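Local coordinates for phosphonate monoester hydrolase (Ruegeria pomeroyi, PDB 4UPK), which belongs to the sulfatase family of the alkaline phosphatase clan, a group of hydrolases sharing a common core fold, at residues N408-R413 with T533-D538; G412-R416 with S425-Q429. All coordinates share one frame; numbering follows the deposited sequence.

Contact 1 of 2, residues N408-R413 with T533-D538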
loop_
_atom_site.group_PDB
_atom_site.type_symbol
_atom_site.label_atom_id
_atom_site.label_comp_id
_atom_site.label_asym_id
_atom_site.label_seq_id
_atom_site.Cartn_x
_atom_site.Cartn_y
_atom_site.Cartn_z
ATOM N N ASN A 408 8.071 -8.606 -17.087
ATOM C CA ASN A 408 9.501 -8.492 -17.402
ATOM C C ASN A 408 10.382 -9.091 -16.283
ATOM O O ASN A 408 11.492 -9.546 -16.569
ATOM C CB ASN A 408 9.893 -7.034 -17.673
ATOM C CG ASN A 408 9.573 -6.533 -19.062
ATOM O OD1 ASN A 408 9.227 -7.285 -19.981
ATOM N ND2 ASN A 408 9.741 -5.234 -19.258
ATOM N N ALA A 409 9.877 -9.124 -15.027
ATOM C CA ALA A 409 10.561 -9.727 -13.870
ATOM C C ALA A 409 10.894 -11.224 -14.098
ATOM O O ALA A 409 11.862 -11.730 -13.535
ATOM C CB ALA A 409 9.694 -9.580 -12.624
ATOM N N VAL A 410 10.097 -11.911 -14.934
ATOM C CA VAL A 410 10.265 -13.326 -15.254
ATOM C C VAL A 410 11.522 -13.556 -16.101
ATOM O O VAL A 410 11.631 -13.063 -17.233
ATOM C CB VAL A 410 8.964 -13.951 -15.857
ATOM C CG1 VAL A 410 9.181 -15.373 -16.353
ATOM C CG2 VAL A 410 7.816 -13.908 -14.853
ATOM N N ASP A 411 12.475 -14.301 -15.526
ATOM C CA ASP A 411 13.751 -14.679 -16.157
ATOM C C ASP A 411 13.585 -15.829 -17.150
ATOM O O ASP A 411 14.370 -15.932 -18.097
ATOM C CB ASP A 411 14.783 -15.080 -15.094
ATOM C CG ASP A 411 15.214 -13.959 -14.165
ATOM O OD1 ASP A 411 15.527 -12.857 -14.666
ATOM O OD2 ASP A 411 15.286 -14.198 -12.947
ATOM N N GLY A 412 12.589 -16.693 -16.898
ATOM C CA GLY A 412 12.277 -17.845 -17.734
ATOM C C GLY A 412 11.660 -17.482 -19.058
ATOM O O GLY A 412 11.149 -16.377 -19.235
ATOM N N ARG A 413 11.714 -18.423 -19.999
ATOM C CA ARG A 413 11.180 -18.266 -21.342
ATOM C C ARG A 413 10.173 -19.379 -21.641
ATOM O O ARG A 413 10.375 -20.531 -21.248
ATOM C CB ARG A 413 12.318 -18.274 -22.375
ATOM C CG ARG A 413 13.216 -17.036 -22.309
ATOM C CD ARG A 413 14.326 -17.063 -23.341
ATOM N NE ARG A 413 13.824 -17.106 -24.718
ATOM C CZ ARG A 413 14.597 -17.268 -25.788
ATOM N NH1 ARG A 413 15.911 -17.373 -25.655
ATOM N NH2 ARG A 413 14.061 -17.335 -26.995
ATOM N N THR A 533 7.327 1.193 -21.291
ATOM C CA THR A 533 7.985 -0.109 -21.095
ATOM C C THR A 533 8.415 -0.817 -22.375
ATOM O O THR A 533 7.793 -0.631 -23.421
ATOM C CB THR A 533 7.195 -1.005 -20.130
ATOM O OG1 THR A 533 8.054 -2.061 -19.671
ATOM C CG2 THR A 533 5.910 -1.570 -20.746
ATOM N N GLN A 534 9.501 -1.613 -22.276
ATOM C CA GLN A 534 10.080 -2.423 -23.342
ATOM C C GLN A 534 9.949 -3.887 -22.918
ATOM O O GLN A 534 10.295 -4.226 -21.790
ATOM C CB GLN A 534 11.558 -2.038 -23.570
ATOM C CG GLN A 534 12.246 -2.717 -24.760
ATOM C CD GLN A 534 11.591 -2.435 -26.102
ATOM O OE1 GLN A 534 11.542 -1.292 -26.589
ATOM N NE2 GLN A 534 11.093 -3.483 -26.746
ATOM N N ARG A 535 9.402 -4.730 -23.806
ATOM C CA ARG A 535 9.189 -6.170 -23.626
ATOM C C ARG A 535 10.546 -6.883 -23.533
ATOM O O ARG A 535 11.411 -6.636 -24.371
ATOM C CB ARG A 535 8.369 -6.712 -24.807
ATOM C CG ARG A 535 7.825 -8.108 -24.612
ATOM C CD ARG A 535 6.585 -8.325 -25.469
ATOM N NE ARG A 535 6.869 -9.033 -26.721
ATOM C CZ ARG A 535 6.334 -10.207 -27.062
ATOM N NH1 ARG A 535 5.480 -10.817 -26.248
ATOM N NH2 ARG A 535 6.654 -10.777 -28.219
ATOM N N ARG A 536 10.738 -7.725 -22.493
ATOM C CA ARG A 536 12.010 -8.420 -22.239
ATOM C C ARG A 536 12.330 -9.474 -23.271
ATOM O O ARG A 536 13.457 -9.537 -23.785
ATOM C CB ARG A 536 12.044 -9.027 -20.820
ATOM C CG ARG A 536 13.414 -9.539 -20.417
ATOM C CD ARG A 536 13.375 -10.246 -19.081
ATOM N NE ARG A 536 14.618 -10.982 -18.816
ATOM C CZ ARG A 536 14.976 -11.438 -17.623
ATOM N NH1 ARG A 536 14.198 -11.231 -16.567
ATOM N NH2 ARG A 536 16.126 -12.091 -17.471
ATOM N N TYR A 537 11.340 -10.330 -23.532
ATOM C CA TYR A 537 11.494 -11.443 -24.434
ATOM C C TYR A 537 10.854 -11.319 -25.796
ATOM O O TYR A 537 9.634 -11.177 -25.957
ATOM C CB TYR A 537 11.262 -12.774 -23.730
ATOM C CG TYR A 537 12.330 -13.098 -22.699
ATOM C CD1 TYR A 537 13.660 -13.276 -23.074
ATOM C CD2 TYR A 537 11.995 -13.310 -21.360
ATOM C CE1 TYR A 537 14.630 -13.652 -22.146
ATOM C CE2 TYR A 537 12.955 -13.691 -20.425
ATOM C CZ TYR A 537 14.271 -13.869 -20.825
ATOM O OH TYR A 537 15.240 -14.221 -19.919
ATOM N N ASP A 538 11.772 -11.302 -26.764
ATOM C CA ASP A 538 11.751 -11.226 -28.220
ATOM C C ASP A 538 10.432 -11.501 -28.928
ATOM O O ASP A 538 9.739 -12.474 -28.556
ATOM C CB ASP A 538 12.879 -12.135 -28.758
ATOM C CG ASP A 538 13.930 -12.456 -27.698
ATOM O OD1 ASP A 538 14.561 -11.499 -27.174
ATOM O OD2 ASP A 538 14.061 -13.647 -27.330
ATOM O OXT ASP A 538 10.135 -10.775 -29.904
#

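Contact 2 of 2, residues G412-R416 with S425-Q429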
loop_
_atom_site.group_PDB
_atom_site.type_symbol
_atom_site.label_atom_id
_atom_site.label_comp_id
_atom_site.label_asym_id
_atom_site.label_seq_id
_atom_site.Cartn_x
_atom_site.Cartn_y
_atom_site.Cartn_z
ATOM N N GLY A 412 12.589 -16.693 -16.898
ATOM C CA GLY A 412 12.277 -17.845 -17.734
ATOM C C GLY A 412 11.660 -17.482 -19.058
ATOM O O GLY A 412 11.149 -16.377 -19.235
ATOM N N ARG A 413 11.714 -18.423 -19.999
ATOM C CA ARG A 413 11.180 -18.266 -21.342
ATOM C C ARG A 413 10.173 -19.379 -21.641
ATOM O O ARG A 413 10.375 -20.531 -21.248
ATOM C CB ARG A 413 12.318 -18.274 -22.375
ATOM C CG ARG A 413 13.216 -17.036 -22.309
ATOM C CD ARG A 413 14.326 -17.063 -23.341
ATOM N NE ARG A 413 13.824 -17.106 -24.718
ATOM C CZ ARG A 413 14.597 -17.268 -25.788
ATOM N NH1 ARG A 413 15.911 -17.373 -25.655
ATOM N NH2 ARG A 413 14.061 -17.335 -26.995
ATOM N N SER A 414 9.088 -19.021 -22.332
ATOM C CA SER A 414 8.027 -19.946 -22.730
ATOM C C SER A 414 8.561 -21.153 -23.514
ATOM O O SER A 414 9.364 -21.002 -24.443
ATOM C CB SER A 414 6.972 -19.213 -23.549
ATOM O OG SER A 414 5.911 -20.072 -23.931
ATOM N N LEU A 415 8.096 -22.350 -23.130
ATOM C CA LEU A 415 8.446 -23.612 -23.770
ATOM C C LEU A 415 7.485 -23.947 -24.903
ATOM O O LEU A 415 7.621 -25.007 -25.520
ATOM C CB LEU A 415 8.448 -24.749 -22.737
ATOM C CG LEU A 415 9.482 -24.672 -21.623
ATOM C CD1 LEU A 415 9.348 -25.861 -20.702
ATOM C CD2 LEU A 415 10.898 -24.587 -22.169
ATOM N N ARG A 416 6.513 -23.051 -25.176
ATOM C CA ARG A 416 5.506 -23.217 -26.219
ATOM C C ARG A 416 6.067 -23.572 -27.607
ATOM O O ARG A 416 5.542 -24.532 -28.174
ATOM C CB ARG A 416 4.520 -22.043 -26.259
ATOM C CG ARG A 416 3.117 -22.464 -26.639
ATOM C CD ARG A 416 2.187 -21.292 -26.604
ATOM N NE ARG A 416 0.930 -21.592 -27.277
ATOM C CZ ARG A 416 -0.059 -20.719 -27.425
ATOM N NH1 ARG A 416 0.054 -19.487 -26.934
ATOM N NH2 ARG A 416 -1.172 -21.068 -28.055
ATOM N N SER A 425 15.797 -20.305 -32.190
ATOM C CA SER A 425 17.210 -20.250 -32.598
ATOM C C SER A 425 18.136 -19.603 -31.552
ATOM O O SER A 425 19.337 -19.901 -31.536
ATOM C CB SER A 425 17.369 -19.567 -33.951
ATOM O OG SER A 425 16.551 -20.172 -34.939
ATOM N N ASP A 426 17.584 -18.730 -30.684
ATOM C CA ASP A 426 18.332 -18.032 -29.637
ATOM C C ASP A 426 18.117 -18.684 -28.230
ATOM O O ASP A 426 18.290 -18.023 -27.201
ATOM C CB ASP A 426 17.955 -16.539 -29.641
ATOM C CG ASP A 426 16.486 -16.233 -29.326
ATOM O OD1 ASP A 426 15.642 -17.184 -29.370
ATOM O OD2 ASP A 426 16.172 -15.044 -29.061
ATOM N N TRP A 427 17.754 -19.985 -28.207
ATOM C CA TRP A 427 17.513 -20.728 -26.967
ATOM C C TRP A 427 18.799 -20.944 -26.192
ATOM O O TRP A 427 19.895 -20.823 -26.733
ATOM C CB TRP A 427 16.808 -22.079 -27.249
ATOM C CG TRP A 427 16.179 -22.690 -26.029
ATOM C CD1 TRP A 427 16.659 -23.738 -25.292
ATOM C CD2 TRP A 427 14.990 -22.239 -25.359
ATOM N NE1 TRP A 427 15.874 -23.933 -24.178
ATOM C CE2 TRP A 427 14.838 -23.028 -24.196
ATOM C CE3 TRP A 427 14.056 -21.221 -25.610
ATOM C CZ2 TRP A 427 13.763 -22.850 -23.304
ATOM C CZ3 TRP A 427 13.007 -21.037 -24.725
ATOM C CH2 TRP A 427 12.857 -21.855 -23.593
ATOM N N ARG A 428 18.648 -21.288 -24.924
ATOM C CA ARG A 428 19.684 -21.630 -23.953
ATOM C C ARG A 428 20.674 -22.635 -24.514
ATOM O O ARG A 428 20.244 -23.565 -25.193
ATOM C CB ARG A 428 18.975 -22.346 -22.810
ATOM C CG ARG A 428 19.383 -21.862 -21.481
ATOM C CD ARG A 428 18.533 -22.552 -20.473
ATOM N NE ARG A 428 17.580 -21.602 -19.931
ATOM C CZ ARG A 428 16.266 -21.688 -20.063
ATOM N NH1 ARG A 428 15.720 -22.714 -20.711
ATOM N NH2 ARG A 428 15.482 -20.773 -19.515
ATOM N N GLN A 429 21.976 -22.485 -24.207
ATOM C CA GLN A 429 22.986 -23.478 -24.595
ATOM C C GLN A 429 23.649 -24.135 -23.357
ATOM O O GLN A 429 24.500 -25.022 -23.467
ATOM C CB GLN A 429 23.979 -22.912 -25.604
ATOM C CG GLN A 429 23.346 -22.836 -26.996
ATOM C CD GLN A 429 24.324 -22.424 -28.046
ATOM O OE1 GLN A 429 24.437 -21.239 -28.386
ATOM N NE2 GLN A 429 25.042 -23.396 -28.591
#

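Contact 1 of 2, residues N408-R413 with T533-D538
Arg536 and Tyr537 reach together into the loop 408-413, and the phenol lies between two aliphatic chains. This is the end of the polypeptide in a sulfatase of the alkaline phosphatase clan: the tail after strand 530-533 is laid on the loop that follows helix 394-402. Over one face of the Tyr537 ring sits Arg413, whose CG lies 3.6 Å from the ring centroid in a CH-pi contact, 10° off the normal; the opposite face is backed by CG of Arg536 in the tail itself. Arg413 crosses the tyrosine at about a right angle. At the far end of the ring, Tyr537 OH donates to Asp411 O at 2.6 Å, which ties the phenol end to the loop. Arg536 leaves the tail with CG anti to its N (chi1 -170°) and stays extended, which carries its guanidinium to Asp411. Arg536 NH1 and NH2 both close on the one oxygen, Asp411 OD1, at 2.8 and 3.0 Å, in a salt bridge with the carboxylate turned steeply to the guanidinium. Asp411 OD2 is engaged elsewhere, by Tyr94 N and Asn97 ND2. NH1 of Arg536 also gives a straight bond to Asn408 O at 3.2 Å, in the guanidinium plane, so one nitrogen serves two acceptors. Asn408 clips the backbone further up the tail: its ND2 donates to Gln534 O at 2.8 Å, while its OD1 takes Arg536 N from above the carbonyl plane. Beyond the tyrosine, the Arg413 guanidinium has Asp426 as its stronger partner; Asp538 OD2 stands over one of its faces, 3.7 Å from NH2, a long ion pair towards which no N-H points.

Contact 2 of 2, residues G412-R416 with S425-Q429
NH2 of Arg413 donates to Asp426 OD1 at 2.9 Å along a nearly straight N-H (164°), and NH1 beside it gives a second bond, also 2.9 Å, to Asp426 O. The two nitrogens thus grip one residue end-on, by a side-chain and a backbone oxygen. Both acceptors lie close to the guanidinium plane, yet each is approached from above the plane of its own carboxylate or carbonyl. The bend of Arg413 at chi3 (61°) turns the guanidinium to this position beside the indole of Trp427. There CE3 of Trp427 sits over the centre of a guanidinium face, but with the planes 50° apart the two groups are tilted rather than stacked. The benzo ring of the indole takes the remaining contacts: Arg413 CB comes within 3.7 Å of Trp427 CZ3, Arg413 O meets the rim near the ring plane, and Leu415 crosses at about a right angle to place CD2 3.5 Å from Trp427 CZ2. Trp427 NE1 bonds to Pro388 O, and the ring of Phe418, from the short helix between the segments, meets the indole edge-to-face. In the sulfatase fold this contact lies between the large mixed sheet, where Leu415 rests on Leu372 and Ile374 of strand 372-375, and the chain leading into strand 431-436, an outermost strand of the four-stranded antiparallel sheet. Arg428 is linked to the loop through Asp393, whose OD1 holds Arg428 NH2 in a salt bridge and accepts Arg413 N as well. Ahead of the turn that leads into helix 416-419, Ser414 makes a capping bond: its OG accepts Arg416 N at 3.3 Å and is bonded in turn to Asp400 OD2.

Both contacts start from the loop after helix 394-402 and share Gly412 and Arg413, with centres about 12 Å apart. Each is partly buried. Contact 1 ties down the chain terminus and reaches a second subunit through Gln534 and Arg536; contact 2, touched by no other chain of the assembly, joins the ends of a short loop-helix-loop. Polar bonds to backbone oxygens and a buried arginine dominate contact 1, whereas contact 2 combines one arginine grip with apolar packing on tryptophan. Arg413 belongs to both, with Asp538 and Trp427 over opposite guanidinium faces. Its positive charge may ease the close approach of Asp538 OD2 to Asp426 OD2, 3.1 Å.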